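Local coordinates for protein transcriptional regulator, ROK family (Vibrio cholerae O1 biovar eltor, PDB 1Z05) that probably binds DNA and regulates transcription of carbohydrate-metabolism genes, as a zinc-containing ROK-family homologue of the Escherichia coli repressor Mlc, at residues Phe153-Glu156 against Glu157-Thr161; Gln385-Pro388 against Val389-Gln392; Leu422-Lys425 against Val426-Gly429. One frame throughout, in Å; residues are numbered along the deposited sequence.

Contact 1: residues Phe153-Glu156 against Glu157-Thr161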
loop_
_atom_site.group_PDB
_atom_site.type_symbol
_atom_site.label_atom_id
_atom_site.label_comp_id
_atom_site.label_asym_id
_atom_site.label_seq_id
_atom_site.Cartn_x
_atom_site.Cartn_y
_atom_site.Cartn_z
ATOM N N PHE A 153 24.751 -19.850 17.154
ATOM C CA PHE A 153 25.977 -20.657 17.111
ATOM C C PHE A 153 26.603 -20.608 15.712
ATOM O O PHE A 153 27.825 -20.527 15.579
ATOM C CB PHE A 153 25.676 -22.101 17.501
ATOM C CG PHE A 153 25.734 -22.373 18.990
ATOM C CD1 PHE A 153 25.445 -21.377 19.923
ATOM C CD2 PHE A 153 26.041 -23.649 19.455
ATOM C CE1 PHE A 153 25.482 -21.647 21.298
ATOM C CE2 PHE A 153 26.086 -23.933 20.827
ATOM C CZ PHE A 153 25.807 -22.932 21.750
ATOM N N GLU A 154 25.760 -20.639 14.677
ATOM C CA GLU A 154 26.244 -20.615 13.294
ATOM C C GLU A 154 26.785 -19.260 12.853
ATOM O O GLU A 154 27.722 -19.196 12.048
ATOM C CB GLU A 154 25.168 -21.100 12.324
ATOM C CG GLU A 154 24.843 -22.588 12.461
ATOM C CD GLU A 154 26.013 -23.523 12.126
ATOM O OE1 GLU A 154 27.039 -23.063 11.573
ATOM O OE2 GLU A 154 25.896 -24.736 12.418
ATOM N N ILE A 155 26.205 -18.181 13.376
ATOM C CA ILE A 155 26.745 -16.835 13.129
ATOM C C ILE A 155 28.134 -16.698 13.768
ATOM O O ILE A 155 29.088 -16.270 13.109
ATOM C CB ILE A 155 25.789 -15.713 13.636
ATOM C CG1 ILE A 155 24.514 -15.661 12.790
ATOM C CG2 ILE A 155 26.476 -14.341 13.599
ATOM C CD1 ILE A 155 23.401 -14.777 13.404
ATOM N N GLU A 156 28.240 -17.081 15.041
ATOM C CA GLU A 156 29.515 -17.111 15.763
ATOM C C GLU A 156 30.605 -17.880 15.001
ATOM O O GLU A 156 31.707 -17.365 14.804
ATOM C CB GLU A 156 29.311 -17.711 17.162
ATOM C CG GLU A 156 30.584 -17.997 17.956
ATOM C CD GLU A 156 30.327 -18.917 19.151
ATOM O OE1 GLU A 156 31.201 -19.750 19.483
ATOM O OE2 GLU A 156 29.234 -18.818 19.752
ATOM N N GLU A 157 30.279 -19.103 14.584
ATOM C CA GLU A 157 31.183 -19.959 13.814
ATOM C C GLU A 157 31.627 -19.280 12.512
ATOM O O GLU A 157 32.806 -19.326 12.165
ATOM C CB GLU A 157 30.496 -21.306 13.514
ATOM C CG GLU A 157 31.309 -22.293 12.673
ATOM C CD GLU A 157 32.321 -23.091 13.479
ATOM O OE1 GLU A 157 33.193 -22.482 14.134
ATOM O OE2 GLU A 157 32.262 -24.340 13.442
ATOM N N PHE A 158 30.683 -18.646 11.817
ATOM C CA PHE A 158 30.955 -17.932 10.560
ATOM C C PHE A 158 31.989 -16.815 10.733
ATOM O O PHE A 158 32.932 -16.711 9.942
ATOM C CB PHE A 158 29.658 -17.371 9.956
ATOM C CG PHE A 158 29.814 -16.845 8.538
ATOM C CD1 PHE A 158 29.519 -17.659 7.442
ATOM C CD2 PHE A 158 30.248 -15.543 8.303
ATOM C CE1 PHE A 158 29.665 -17.181 6.128
ATOM C CE2 PHE A 158 30.407 -15.063 7.004
ATOM C CZ PHE A 158 30.103 -15.882 5.914
ATOM N N PHE A 159 31.807 -15.980 11.758
ATOM C CA PHE A 159 32.779 -14.921 12.071
ATOM C C PHE A 159 34.174 -15.463 12.384
ATOM O O PHE A 159 35.172 -14.857 12.017
ATOM C CB PHE A 159 32.278 -14.029 13.212
ATOM C CG PHE A 159 31.429 -12.878 12.744
ATOM C CD1 PHE A 159 32.008 -11.631 12.484
ATOM C CD2 PHE A 159 30.060 -13.036 12.553
ATOM C CE1 PHE A 159 31.232 -10.565 12.060
ATOM C CE2 PHE A 159 29.271 -11.979 12.126
ATOM C CZ PHE A 159 29.854 -10.738 11.865
ATOM N N GLN A 160 34.236 -16.608 13.057
ATOM C CA GLN A 160 35.506 -17.237 13.371
ATOM C C GLN A 160 36.125 -17.866 12.129
ATOM O O GLN A 160 37.309 -17.669 11.861
ATOM C CB GLN A 160 35.336 -18.298 14.471
ATOM C CG GLN A 160 35.164 -17.717 15.868
ATOM C CD GLN A 160 34.619 -18.728 16.860
ATOM O OE1 GLN A 160 34.816 -19.931 16.709
ATOM N NE2 GLN A 160 33.933 -18.239 17.884
ATOM N N THR A 161 35.328 -18.617 11.371
ATOM C CA THR A 161 35.854 -19.342 10.214
ATOM C C THR A 161 36.372 -18.395 9.133
ATOM O O THR A 161 37.426 -18.638 8.549
ATOM C CB THR A 161 34.806 -20.285 9.598
ATOM O OG1 THR A 161 34.387 -21.229 10.586
ATOM C CG2 THR A 161 35.403 -21.050 8.397
#
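Glu157 N donates to Phe153 O across the two segments at 3.0 Å, the first of four successive i to i+4 bonds of an alpha-helix. Phe158 N to Glu154 O and Phe159 N to Ile155 O follow. Gln160 N to Glu156 O is slightly longer, at 3.2 Å. Segments 153-156 and 157-161 are thus one unbroken run of turns. At the end, Glu157 O takes two donors from Thr161. The backbone N comes to 2.7 Å from Glu157 O, and Thr161 OG1 reaches the same oxygen from above the carbonyl plane. The hydroxyl thus bonds back to the backbone of its own helix.

Ile155 and Phe159 lie side by side and point the same way. With CG1 beside the backbone N (chi1 -69°), the CG2 methyl of Ile155 is left to face Phe159. It meets CE2 of that ring at 3.9 Å. The carbonyl oxygen Ile155 O lies at the edge of the same ring, in its plane, 3.4 Å from Phe159 CD2. Glu156 and Gln160 form a second i, i+4 pair. Both chains are extended beyond CG and run alongside each other. Gln160 NE2 packs against Glu156 CG at 3.4 Å, and the carboxylate and amide planes are turned 44° apart. Glu154 OE1 and Glu157 OE2 are 5.7 Å apart; Arg150 forms a salt bridge with Glu154 OE2 and would probably offset some of the local negative charge.

The buried side of helix 144-161 lies on strands 108-116, 119-126 and 131-138 of a five-stranded mixed sheet. Phe158 packs on Leu111, Ile122, Leu124 and Thr135, and its ring also meets Tyr162. Ile155 reaches Met113 and, on helix 200-208, Ile204 and Thr208. This end of helix 144-161 therefore packs on both the sheet and helix 200-208.

Contact 2: residues Gln385-Pro388 against Val389-Gln392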
loop_
_atom_site.group_PDB
_atom_site.type_symbol
_atom_site.label_atom_id
_atom_site.label_comp_id
_atom_site.label_asym_id
_atom_site.label_seq_id
_atom_site.Cartn_x
_atom_site.Cartn_y
_atom_site.Cartn_z
ATOM N N GLN A 385 -9.887 -10.874 -18.023
ATOM C CA GLN A 385 -10.343 -10.653 -16.648
ATOM C C GLN A 385 -9.841 -9.361 -15.995
ATOM O O GLN A 385 -9.938 -9.190 -14.776
ATOM C CB GLN A 385 -9.992 -11.867 -15.791
ATOM C CG GLN A 385 -10.587 -13.185 -16.346
ATOM C CD GLN A 385 -10.140 -14.403 -15.572
ATOM O OE1 GLN A 385 -9.821 -14.316 -14.385
ATOM N NE2 GLN A 385 -10.129 -15.554 -16.237
ATOM N N SER A 386 -9.312 -8.459 -16.810
ATOM C CA SER A 386 -8.891 -7.135 -16.345
ATOM C C SER A 386 -9.102 -6.127 -17.465
ATOM O O SER A 386 -9.217 -6.518 -18.632
ATOM C CB SER A 386 -7.430 -7.146 -15.847
ATOM O OG SER A 386 -6.505 -7.412 -16.894
ATOM N N LEU A 387 -9.194 -4.844 -17.102
ATOM C CA LEU A 387 -9.440 -3.772 -18.066
ATOM C C LEU A 387 -8.341 -3.693 -19.129
ATOM O O LEU A 387 -7.151 -3.694 -18.793
ATOM C CB LEU A 387 -9.540 -2.420 -17.349
ATOM C CG LEU A 387 -10.795 -2.067 -16.543
ATOM C CD1 LEU A 387 -10.572 -0.807 -15.704
ATOM C CD2 LEU A 387 -11.998 -1.890 -17.432
ATOM N N PRO A 388 -8.735 -3.629 -20.415
ATOM C CA PRO A 388 -7.796 -3.357 -21.506
ATOM C C PRO A 388 -6.789 -2.254 -21.192
ATOM O O PRO A 388 -5.592 -2.475 -21.348
ATOM C CB PRO A 388 -8.723 -2.968 -22.661
ATOM C CG PRO A 388 -9.915 -3.846 -22.430
ATOM C CD PRO A 388 -10.104 -3.851 -20.930
ATOM N N VAL A 389 -7.256 -1.101 -20.714
ATOM C CA VAL A 389 -6.353 0.011 -20.391
ATOM C C VAL A 389 -5.281 -0.360 -19.350
ATOM O O VAL A 389 -4.168 0.173 -19.379
ATOM C CB VAL A 389 -7.135 1.307 -19.989
ATOM C CG1 VAL A 389 -7.738 1.198 -18.589
ATOM C CG2 VAL A 389 -6.241 2.537 -20.094
ATOM N N TYR A 390 -5.617 -1.286 -18.452
ATOM C CA TYR A 390 -4.703 -1.735 -17.395
ATOM C C TYR A 390 -3.622 -2.687 -17.892
ATOM O O TYR A 390 -2.532 -2.723 -17.338
ATOM C CB TYR A 390 -5.478 -2.457 -16.289
ATOM C CG TYR A 390 -6.119 -1.579 -15.235
ATOM C CD1 TYR A 390 -6.785 -0.391 -15.569
ATOM C CD2 TYR A 390 -6.092 -1.961 -13.902
ATOM C CE1 TYR A 390 -7.380 0.400 -14.581
ATOM C CE2 TYR A 390 -6.685 -1.193 -12.915
ATOM C CZ TYR A 390 -7.327 -0.023 -13.249
ATOM O OH TYR A 390 -7.904 0.713 -12.236
ATOM N N HIS A 391 -3.935 -3.483 -18.909
ATOM C CA HIS A 391 -3.021 -4.540 -19.337
ATOM C C HIS A 391 -2.451 -4.357 -20.751
ATOM O O HIS A 391 -1.844 -5.284 -21.295
ATOM C CB HIS A 391 -3.674 -5.927 -19.179
ATOM C CG HIS A 391 -4.825 -6.175 -20.104
ATOM N ND1 HIS A 391 -6.108 -6.386 -19.650
ATOM C CD2 HIS A 391 -4.888 -6.247 -21.454
ATOM C CE1 HIS A 391 -6.912 -6.574 -20.682
ATOM N NE2 HIS A 391 -6.199 -6.488 -21.790
ATOM N N GLN A 392 -2.636 -3.168 -21.324
ATOM C CA GLN A 392 -2.209 -2.879 -22.700
ATOM C C GLN A 392 -0.699 -2.996 -22.922
ATOM O O GLN A 392 -0.244 -3.777 -23.765
ATOM C CB GLN A 392 -2.713 -1.500 -23.160
ATOM C CG GLN A 392 -4.001 -1.559 -23.983
ATOM C CD GLN A 392 -4.546 -0.184 -24.376
ATOM O OE1 GLN A 392 -3.878 0.844 -24.224
ATOM N NE2 GLN A 392 -5.775 -0.169 -24.885
#
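Pro388 CA lies over one face of the His391 imidazole, in a CH-pi contact. It is 3.7 Å from the ring centroid and offset toward the rim. At the ring's edge, His391 ND1 donates to Ser386 OG at 3.0 Å. The hydroxyl sits 21° out of the ring plane. The backbone carbon Ser386 C also lies at the edge, in plane. The imidazole is thus held from one face and from its rim. His391 CG lies between the backbone N and the carbonyl carbon, with chi1 67°, which folds the ring back over Pro388 and toward Ser386.

The second flat group is the Tyr390 ring. Leu387 crosses it obliquely. Leu387 CD1 touches CE1 of the ring at 3.6 Å, and Leu387 CB packs near Tyr390 CD1. Val389 CG1 lies at the edge of this ring, in plane.

The backbone makes a short, weakly bonded helical turn. Tyr390 N donates to Leu387 O at 2.9 Å, and His391 N to Pro388 O at 3.1 Å. Both donors stand well above the carbonyl planes. His391 N has a further, weak bond to Leu387 O.

Leu387 and Pro388 pack on Cys281 of the second subunit, a zinc ligand, so the turn lies at the dimer interface.

Ser386 OG also hydrogen-bonds Ile382 O, near the end of helix 371-385. This hydroxyl therefore links that helix to the imidazole and helps to fix the ring's rotation, together with Pro388 on its face. With ND1 as the donor, the imidazole carries a proton on that nitrogen. A bound sulfate, probably from crystallisation, lies about 3 Å from the His391 side chain. Its negative charge would probably favour a positively charged imidazole.

Contact 3: residues Leu422-Lys425 against Val426-Gly429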
loop_
_atom_site.group_PDB
_atom_site.type_symbol
_atom_site.label_atom_id
_atom_site.label_comp_id
_atom_site.label_asym_id
_atom_site.label_seq_id
_atom_site.Cartn_x
_atom_site.Cartn_y
_atom_site.Cartn_z
ATOM N N LEU A 422 20.716 3.001 8.198
ATOM C CA LEU A 422 21.974 2.286 8.362
ATOM C C LEU A 422 23.162 3.244 8.353
ATOM O O LEU A 422 24.116 3.042 9.102
ATOM C CB LEU A 422 22.137 1.196 7.299
ATOM C CG LEU A 422 23.332 0.253 7.470
ATOM C CD1 LEU A 422 23.396 -0.323 8.895
ATOM C CD2 LEU A 422 23.270 -0.855 6.436
ATOM N N LEU A 423 23.091 4.284 7.526
ATOM C CA LEU A 423 24.113 5.334 7.523
ATOM C C LEU A 423 24.338 5.901 8.922
ATOM O O LEU A 423 25.478 6.040 9.362
ATOM C CB LEU A 423 23.741 6.485 6.586
ATOM C CG LEU A 423 23.598 6.229 5.092
ATOM C CD1 LEU A 423 23.230 7.524 4.417
ATOM C CD2 LEU A 423 24.882 5.655 4.506
ATOM N N MET A 424 23.246 6.208 9.620
ATOM C CA MET A 424 23.355 6.825 10.927
ATOM C C MET A 424 23.936 5.844 11.939
ATOM O O MET A 424 24.723 6.238 12.796
ATOM C CB MET A 424 22.009 7.395 11.385
ATOM C CG MET A 424 21.498 8.578 10.539
ATOM S SD MET A 424 22.549 10.063 10.549
ATOM C CE MET A 424 23.662 9.775 9.173
ATOM N N LYS A 425 23.575 4.568 11.815
ATOM C CA LYS A 425 24.168 3.529 12.647
ATOM C C LYS A 425 25.676 3.411 12.433
ATOM O O LYS A 425 26.424 3.272 13.398
ATOM C CB LYS A 425 23.472 2.178 12.441
ATOM C CG LYS A 425 22.024 2.151 12.936
ATOM C CD LYS A 425 21.917 1.938 14.451
ATOM C CE LYS A 425 21.714 0.461 14.787
ATOM N NZ LYS A 425 21.566 0.173 16.245
ATOM N N VAL A 426 26.111 3.495 11.176
ATOM C CA VAL A 426 27.536 3.454 10.833
ATOM C C VAL A 426 28.280 4.720 11.295
ATOM O O VAL A 426 29.402 4.629 11.800
ATOM C CB VAL A 426 27.766 3.201 9.311
ATOM C CG1 VAL A 426 29.251 3.226 8.971
ATOM C CG2 VAL A 426 27.161 1.865 8.891
ATOM N N VAL A 427 27.660 5.886 11.115
ATOM C CA VAL A 427 28.214 7.163 11.593
ATOM C C VAL A 427 28.336 7.156 13.117
ATOM O O VAL A 427 29.378 7.515 13.664
ATOM C CB VAL A 427 27.345 8.375 11.141
ATOM C CG1 VAL A 427 27.662 9.634 11.964
ATOM C CG2 VAL A 427 27.511 8.651 9.655
ATOM N N GLU A 428 27.269 6.731 13.790
ATOM C CA GLU A 428 27.207 6.683 15.247
ATOM C C GLU A 428 28.331 5.831 15.842
ATOM O O GLU A 428 28.725 6.027 16.994
ATOM C CB GLU A 428 25.846 6.138 15.685
ATOM C CG GLU A 428 25.399 6.570 17.069
ATOM C CD GLU A 428 23.971 6.148 17.386
ATOM O OE1 GLU A 428 23.226 5.775 16.446
ATOM O OE2 GLU A 428 23.595 6.193 18.581
ATOM N N GLY A 429 28.843 4.897 15.044
ATOM C CA GLY A 429 29.872 3.962 15.480
ATOM C C GLY A 429 29.261 2.600 15.746
ATOM O O GLY A 429 29.444 2.018 16.817
ATOM O OXT GLY A 429 28.553 2.052 14.895
#
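Met424 CE touches Val427 CG2 at 4.0 Å, and the two side chains lie alongside each other, pointing the same way. The methionine reaches this neighbour because its chain bends at both chi2 (-62°) and chi3 (90°), which turns the methyl toward Val427, three residues further on. One turn of the helix separates the other apolar pair, Leu422 CD1 and Val426 CG2, which meet more loosely at 4.4 Å.

Backbone bonds set these spacings. Val426 N donates to Leu422 O, Val427 N to Leu423 O and Glu428 N to Met424 O, all within 2.8 to 2.9 Å. The last one, Gly429 N to Lys425 O, is weak at 3.3 Å. Gly429, with a positive phi of 103°, bears the terminal carboxylate.

Further out, Leu422 packs on Ile413, Ala416 and Leu417 of helix 407-418. Leu423 reaches Tyr45 of helix 35-51 and Leu77 of helix 67-79. Met424 rests on Gln38 and Ala41, while Val427 touches Ala80 and Glu76. The arrangement is a C-terminal alpha-helix packed against N-terminal helices that, as in Mlc, probably belong to a winged helix-turn-helix DNA-binding domain.

Overall arrangement
The three contacts come in series along the chain, and none touches another. Contact 1 is on helix 144-161, against the sheet that contains strands 108-116 and 119-126. Contact 2 follows helix 371-385, at the interface with the second subunit. Contact 3 ends the chain on helix 421-428, beside helices 35-51 and 67-79. Centres of contacts 1 and 3 are about 24 Å apart. Contact 2 lies about 51 Å from contact 1 and 46 Å from contact 3, centre to centre, on the opposite side of the chain's centre from both. The C-terminal helix thus returns to the N-terminal helices, while the turn of contact 2, at the subunit interface, lies far from both other contacts.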